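Side-chain contacts in putative enoyl-CoA hydratase (Streptomyces coelicolor A3, PDB 3G64), which probably adds water across the double bond of an enoyl-CoA thioester, as enoyl-CoA hydratases of the crotonase family do: residues Val139-Pro142 / Ser143-Phe146; Val170-Gly173 / His174-Leu178; Leu212-Arg215 / Leu216-Pro220. One frame throughout, in Å; residues are numbered along the deposited sequence.

In the fold
The three contacts follow one another along the chain, all within the enoyl-CoA hydratase/isomerase family region. Contact 1 is the turn between strand 137-140 of the six-stranded sheet and strand 145-147 of the three-stranded sheet. Contact 2 joins the end of helix 162-170 to the first turn of helix 172-181. Contact 3 lies in the last part of helix 205-217 and the residues after it. Contacts 1 and 3 have centres 22 Å apart but touch through Val-139 CG2 and Leu-212 CD2, at 3.8 Å. Contact 2 stands apart, its nearest atoms about 6 Å from contact 1 and about 17 Å from contact 3. Contact 2 meets the second subunit and contact 3 the third, so both lie at trimer interfaces.

Contact 1: residues Val139-Pro142 / Ser143-Phe146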
loop_
_atom_site.group_PDB
_atom_site.type_symbol
_atom_site.label_atom_id
_atom_site.label_comp_id
_atom_site.label_asym_id
_atom_site.label_seq_id
_atom_site.Cartn_x
_atom_site.Cartn_y
_atom_site.Cartn_z
ATOM N N VAL A 139 -13.846 9.734 11.187
ATOM C CA VAL A 139 -14.980 9.280 12.009
ATOM C C VAL A 139 -16.256 9.656 11.260
ATOM O O VAL A 139 -16.567 10.829 11.098
ATOM C CB VAL A 139 -14.900 9.934 13.397
ATOM C CG1 VAL A 139 -16.125 9.624 14.235
ATOM C CG2 VAL A 139 -13.589 9.486 14.109
ATOM N N ALA A 140 -16.979 8.650 10.781
ATOM C CA ALA A 140 -17.987 8.851 9.757
ATOM C C ALA A 140 -19.311 8.253 10.172
ATOM O O ALA A 140 -19.336 7.131 10.701
ATOM C CB ALA A 140 -17.531 8.173 8.461
ATOM N N ASP A 141 -20.401 8.967 9.896
ATOM C CA ASP A 141 -21.739 8.389 10.087
ATOM C C ASP A 141 -22.186 7.736 8.783
ATOM O O ASP A 141 -21.498 7.872 7.762
ATOM C CB ASP A 141 -22.745 9.373 10.742
ATOM C CG ASP A 141 -23.571 10.186 9.743
ATOM O OD1 ASP A 141 -24.347 11.063 10.216
ATOM O OD2 ASP A 141 -23.461 9.976 8.516
ATOM N N PRO A 142 -23.280 6.960 8.827
ATOM C CA PRO A 142 -23.695 6.142 7.681
ATOM C C PRO A 142 -24.122 6.936 6.475
ATOM O O PRO A 142 -24.253 6.324 5.408
ATOM C CB PRO A 142 -24.922 5.367 8.224
ATOM C CG PRO A 142 -24.682 5.270 9.692
ATOM C CD PRO A 142 -23.988 6.580 10.069
ATOM N N SER A 143 -24.401 8.236 6.628
ATOM C CA SER A 143 -24.781 9.073 5.482
ATOM C C SER A 143 -23.541 9.554 4.656
ATOM O O SER A 143 -23.661 10.254 3.627
ATOM C CB SER A 143 -25.582 10.282 5.975
ATOM O OG SER A 143 -24.721 11.228 6.626
ATOM N N THR A 144 -22.354 9.202 5.122
ATOM C CA THR A 144 -21.122 9.738 4.514
ATOM C C THR A 144 -20.934 9.245 3.084
ATOM O O THR A 144 -21.023 8.040 2.823
ATOM C CB THR A 144 -19.884 9.343 5.336
ATOM O OG1 THR A 144 -19.973 9.937 6.638
ATOM C CG2 THR A 144 -18.592 9.812 4.631
ATOM N N ARG A 145 -20.721 10.186 2.166
ATOM C CA ARG A 145 -20.498 9.887 0.754
ATOM C C ARG A 145 -19.237 10.597 0.207
ATOM O O ARG A 145 -19.258 11.817 -0.010
ATOM C CB ARG A 145 -21.673 10.369 -0.094
ATOM C CG ARG A 145 -23.039 9.894 0.396
ATOM C CD ARG A 145 -24.186 10.543 -0.387
ATOM N NE ARG A 145 -25.030 9.427 -0.728
ATOM C CZ ARG A 145 -25.360 9.039 -1.954
ATOM N NH1 ARG A 145 -25.037 9.751 -3.034
ATOM N NH2 ARG A 145 -26.080 7.933 -2.076
ATOM N N PHE A 146 -18.175 9.831 -0.042
ATOM C CA PHE A 146 -16.958 10.344 -0.681
ATOM C C PHE A 146 -17.103 10.377 -2.190
ATOM O O PHE A 146 -17.669 9.452 -2.803
ATOM C CB PHE A 146 -15.758 9.431 -0.408
ATOM C CG PHE A 146 -15.350 9.333 1.018
ATOM C CD1 PHE A 146 -14.338 10.146 1.523
ATOM C CD2 PHE A 146 -15.919 8.354 1.850
ATOM C CE1 PHE A 146 -13.898 10.007 2.868
ATOM C CE2 PHE A 146 -15.497 8.213 3.194
ATOM C CZ PHE A 146 -14.498 9.053 3.700
HETATM O O HOH W 1 -23.438 6.532 2.760
#
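Asp-141 and Ser-143 meet through one carboxylate oxygen. Asp-141 OD2 accepts a hydrogen bond from Ser-143 OG at 2.6 Å and another from Ser-143 N at 2.7 Å. The two donors come in differently. The hydroxyl uses the syn lone pair, on the side of OD1. The amide lies 40° out of the carboxylate plane. The bond from an Asp side chain to the amide two residues on makes an Asx turn. Ser-143 OG sits between its own backbone N and carbonyl carbon (chi1 73°), which brings the hydroxyl to the oxygen already held by the amide.

Thr-144 grips the Asp-141 backbone in a similar way. Its N donates to Asp-141 O at 3.1 Å and closes a type I beta turn. Its OG1 donates to the same oxygen at 2.8 Å. Both donors approach from one face of the carbonyl plane, the amide farther out of it. With Thr-144 OG1 beside its own N and CG2 anti to that N, hydroxyl and amide can both turn to Asp-141 O. Ala-140 CB packs against Thr-144 OG1 at 3.5 Å. A water bridges the turn, donating to Pro-142 O and Thr-144 O, both at 2.8 Å.

In the next shell, Ser-143 OG is also hydrogen-bonded to Gly-122 N. Asp-141 OD1 takes the amide of Gly-203 and a hydroxyl of a bound glycerol. Thr-144 and Ala-140 lie on Leu-120 of strand 116-120. The turn carries the chain from the six-stranded sheet to the three-stranded one, both parts of the crotonase fold.

Asp-141 is buried. The close Glu-202 would tend to disfavour a second charge, while the several donors to Asp-141 would be expected to stabilise its carboxylate. Its two oxygens have separate tasks: OD2 closes the turn, while OD1 ties it to a neighbouring loop.

Contact 2: residues Val170-Gly173 / His174-Leu178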
loop_
_atom_site.group_PDB
_atom_site.type_symbol
_atom_site.label_atom_id
_atom_site.label_comp_id
_atom_site.label_asym_id
_atom_site.label_seq_id
_atom_site.Cartn_x
_atom_site.Cartn_y
_atom_site.Cartn_z
ATOM N N VAL A 170 -6.067 2.769 0.245
ATOM C CA VAL A 170 -7.008 1.755 -0.214
ATOM C C VAL A 170 -6.439 0.777 -1.241
ATOM O O VAL A 170 -7.152 -0.112 -1.693
ATOM C CB VAL A 170 -8.310 2.398 -0.787
ATOM C CG1 VAL A 170 -8.982 3.291 0.260
ATOM C CG2 VAL A 170 -8.026 3.207 -2.103
ATOM N N GLY A 171 -5.165 0.933 -1.615
ATOM C CA GLY A 171 -4.616 0.107 -2.681
ATOM C C GLY A 171 -4.779 0.753 -4.053
ATOM O O GLY A 171 -5.722 1.521 -4.287
ATOM N N LEU A 172 -3.876 0.420 -4.972
ATOM C CA LEU A 172 -3.862 1.011 -6.321
ATOM C C LEU A 172 -5.086 0.687 -7.200
ATOM O O LEU A 172 -5.529 1.517 -7.998
ATOM C CB LEU A 172 -2.561 0.605 -7.075
ATOM C CG LEU A 172 -2.456 1.110 -8.521
ATOM C CD1 LEU A 172 -2.386 2.663 -8.598
ATOM C CD2 LEU A 172 -1.221 0.439 -9.242
ATOM N N GLY A 173 -5.637 -0.514 -7.090
ATOM C CA GLY A 173 -6.766 -0.846 -7.956
ATOM C C GLY A 173 -7.989 -0.000 -7.600
ATOM O O GLY A 173 -8.634 0.599 -8.497
ATOM N N HIS A 174 -8.313 0.078 -6.302
ATOM C CA HIS A 174 -9.438 0.927 -5.871
ATOM C C HIS A 174 -9.122 2.406 -6.115
ATOM O O HIS A 174 -10.003 3.173 -6.510
ATOM C CB HIS A 174 -9.730 0.741 -4.374
ATOM C CG HIS A 174 -10.273 -0.622 -4.009
ATOM N ND1 HIS A 174 -11.281 -1.231 -4.709
ATOM C CD2 HIS A 174 -9.981 -1.439 -2.966
ATOM C CE1 HIS A 174 -11.575 -2.399 -4.137
ATOM N NE2 HIS A 174 -10.815 -2.538 -3.075
ATOM N N ALA A 175 -7.872 2.828 -5.904
ATOM C CA ALA A 175 -7.574 4.255 -6.090
ATOM C C ALA A 175 -7.837 4.657 -7.520
ATOM O O ALA A 175 -8.389 5.720 -7.796
ATOM C CB ALA A 175 -6.108 4.578 -5.740
ATOM N N THR A 176 -7.398 3.822 -8.450
ATOM C CA THR A 176 -7.574 4.155 -9.858
ATOM C C THR A 176 -9.065 4.303 -10.197
ATOM O O THR A 176 -9.462 5.207 -10.902
ATOM C CB THR A 176 -6.957 3.064 -10.736
ATOM O OG1 THR A 176 -5.544 3.038 -10.491
ATOM C CG2 THR A 176 -7.217 3.341 -12.235
ATOM N N ARG A 177 -9.884 3.391 -9.694
ATOM C CA ARG A 177 -11.315 3.430 -9.999
ATOM C C ARG A 177 -11.914 4.705 -9.408
ATOM O O ARG A 177 -12.653 5.419 -10.068
ATOM C CB ARG A 177 -11.986 2.172 -9.394
ATOM C CG ARG A 177 -13.492 2.076 -9.496
ATOM C CD ARG A 177 -13.941 0.674 -9.033
ATOM N NE ARG A 177 -13.525 0.325 -7.661
ATOM C CZ ARG A 177 -14.211 0.686 -6.576
ATOM N NH1 ARG A 177 -15.323 1.400 -6.716
ATOM N NH2 ARG A 177 -13.812 0.330 -5.351
ATOM N N LEU A 178 -11.585 4.992 -8.155
ATOM C CA LEU A 178 -12.204 6.118 -7.470
ATOM C C LEU A 178 -11.820 7.444 -8.142
ATOM O O LEU A 178 -12.656 8.320 -8.364
ATOM C CB LEU A 178 -11.738 6.133 -6.011
ATOM C CG LEU A 178 -12.700 5.493 -5.002
ATOM C CD1 LEU A 178 -13.031 4.089 -5.439
ATOM C CD2 LEU A 178 -12.031 5.510 -3.603
#
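Val-170 and His-174 meet where two helices of the crotonase fold join, 162-170 and 172-181. Gly-171 lies between them. It ends the first with a positive phi (91°) and is the N-cap of the second.

The side chains of Val-170 and His-174 cross obliquely. The touching branch is Val-170 CG2, 3.8 Å from His-174 CB. It also packs near Ala-175 CB, so the valine lies against the first turn of the new helix. The imidazole sits beyond CB and turns its edge to the backbone. His-174 CD2 lies 3.4 Å from Val-170 O, which is near the plane of the ring. With CG anti to its own carbonyl carbon (chi1 -68°), the ring is carried back toward that oxygen. Ile-193 packs on both Val-170 and His-174, and Gly-194 of the second subunit also meets the histidine.

On another side of the helix, the end of Leu-172 comes beside the Thr-176 hydroxyl, with Leu-172 CD1 3.7 Å from Thr-176 OG1. That hydroxyl donates to Leu-172 O at 2.9 Å, and Thr-176 N donates to the same oxygen at 3.0 Å. The two donors reach the carbonyl from opposite faces of its plane. Leu-235 and Leu-231 of the second subunit pack on Leu-172 and Thr-176, so this side belongs to the trimer interface.

Farther along, Arg-177 bends at chi3 and forms a salt bridge with Glu-189. Leu-178 CD1 lies 3.6 Å above one face of the Arg-177 guanidinium, offset toward the rim.

Contact 3: residues Leu212-Arg215 / Leu216-Pro220; sequences LARR and LADGP
Leu-212 and Leu-216 stand one turn apart on helix 205-217, which packs on the six-stranded sheet of the crotonase fold. Their CD1 methyls meet at 4.0 Å. The two conformers differ. Leu-212 has CG anti to its N (chi1 170°), whereas Leu-216 has CG beside its N (chi1 -72°). The second choice brings Leu-216 CG back to 3.6 Å from Leu-212 O, which accepts the helical bond from Leu-216 N. Both leucines touch Phe-137 and Ile-117 of the sheet, and Leu-181 of the third subunit.

Arg-214 starts out extended but folds at chi2 and chi3. Arg-214 CD then lies 3.6 Å from Asp-218 OD1. This is no salt bridge: Arg-214 NH1 and Asp-218 OD1 are 4.4 Å apart, and the guanidinium is held by the carbonyls of Asp-25 and Thr-24. The Asp-218 carboxylate, with OD1 at the guanidinium edge, may still favour the positive charge of Arg-214 from a distance. Arg-215 is straight from CG to NE and runs to a salt bridge with Asp-183 of the third subunit.

Asp-218 N donates to Arg-214 O at 2.9 Å and only weakly to Arg-215 O, at 3.4 Å.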
loop_
_atom_site.group_PDB
_atom_site.type_symbol
_atom_site.label_atom_id
_atom_site.label_comp_id
_atom_site.label_asym_id
_atom_site.label_seq_id
_atom_site.Cartn_x
_atom_site.Cartn_y
_atom_site.Cartn_z
ATOM N N LEU A 212 -13.013 11.013 20.464
ATOM C CA LEU A 212 -11.720 10.506 20.015
ATOM C C LEU A 212 -10.625 11.558 20.232
ATOM O O LEU A 212 -9.529 11.231 20.663
ATOM C CB LEU A 212 -11.771 10.055 18.553
ATOM C CG LEU A 212 -10.404 9.727 17.941
ATOM C CD1 LEU A 212 -9.727 8.583 18.679
ATOM C CD2 LEU A 212 -10.600 9.356 16.488
ATOM N N ALA A 213 -10.937 12.825 19.955
ATOM C CA ALA A 213 -9.945 13.900 20.126
ATOM C C ALA A 213 -9.484 13.991 21.569
ATOM O O ALA A 213 -8.302 14.134 21.862
ATOM C CB ALA A 213 -10.522 15.237 19.689
ATOM N N ARG A 214 -10.460 13.933 22.475
ATOM C CA ARG A 214 -10.195 14.011 23.900
ATOM C C ARG A 214 -9.402 12.782 24.388
ATOM O O ARG A 214 -8.509 12.903 25.212
ATOM C CB ARG A 214 -11.536 14.140 24.666
ATOM C CG ARG A 214 -11.371 14.278 26.175
ATOM C CD ARG A 214 -10.369 15.371 26.533
ATOM N NE ARG A 214 -10.873 16.672 26.121
ATOM C CZ ARG A 214 -10.132 17.769 26.005
ATOM N NH1 ARG A 214 -8.831 17.732 26.268
ATOM N NH2 ARG A 214 -10.700 18.906 25.611
ATOM N N ARG A 215 -9.746 11.601 23.885
ATOM C CA ARG A 215 -8.981 10.400 24.177
ATOM C C ARG A 215 -7.508 10.585 23.809
ATOM O O ARG A 215 -6.616 10.274 24.606
ATOM C CB ARG A 215 -9.561 9.186 23.445
ATOM C CG ARG A 215 -8.723 7.932 23.657
ATOM C CD ARG A 215 -9.294 6.685 23.011
ATOM N NE ARG A 215 -8.426 5.555 23.316
ATOM C CZ ARG A 215 -8.478 4.358 22.738
ATOM N NH1 ARG A 215 -9.361 4.095 21.793
ATOM N NH2 ARG A 215 -7.622 3.414 23.108
ATOM N N LEU A 216 -7.255 11.099 22.605
ATOM C CA LEU A 216 -5.887 11.350 22.144
ATOM C C LEU A 216 -5.225 12.445 22.976
ATOM O O LEU A 216 -4.069 12.308 23.358
ATOM C CB LEU A 216 -5.869 11.727 20.650
ATOM C CG LEU A 216 -6.155 10.561 19.702
ATOM C CD1 LEU A 216 -6.661 11.067 18.350
ATOM C CD2 LEU A 216 -4.910 9.715 19.519
ATOM N N ALA A 217 -5.971 13.512 23.278
ATOM C CA ALA A 217 -5.407 14.641 24.028
ATOM C C ALA A 217 -5.116 14.292 25.498
ATOM O O ALA A 217 -4.341 14.972 26.161
ATOM C CB ALA A 217 -6.323 15.854 23.953
ATOM N N ASP A 218 -5.748 13.230 25.983
ATOM C CA ASP A 218 -5.521 12.735 27.334
ATOM C C ASP A 218 -4.306 11.807 27.388
ATOM O O ASP A 218 -3.854 11.427 28.470
ATOM C CB ASP A 218 -6.752 11.969 27.830
ATOM C CG ASP A 218 -7.892 12.900 28.276
ATOM O OD1 ASP A 218 -7.647 14.098 28.545
ATOM O OD2 ASP A 218 -9.040 12.414 28.370
ATOM N N GLY A 219 -3.796 11.430 26.215
ATOM C CA GLY A 219 -2.702 10.481 26.135
ATOM C C GLY A 219 -1.342 11.157 26.080
ATOM O O GLY A 219 -1.243 12.381 26.250
ATOM N N PRO A 220 -0.279 10.365 25.841
ATOM C CA PRO A 220 1.071 10.927 25.796
ATOM C C PRO A 220 1.331 11.634 24.433
ATOM O O PRO A 220 1.551 10.969 23.414
ATOM C CB PRO A 220 1.961 9.692 25.975
ATOM C CG PRO A 220 1.187 8.573 25.400
ATOM C CD PRO A 220 -0.287 8.911 25.611
#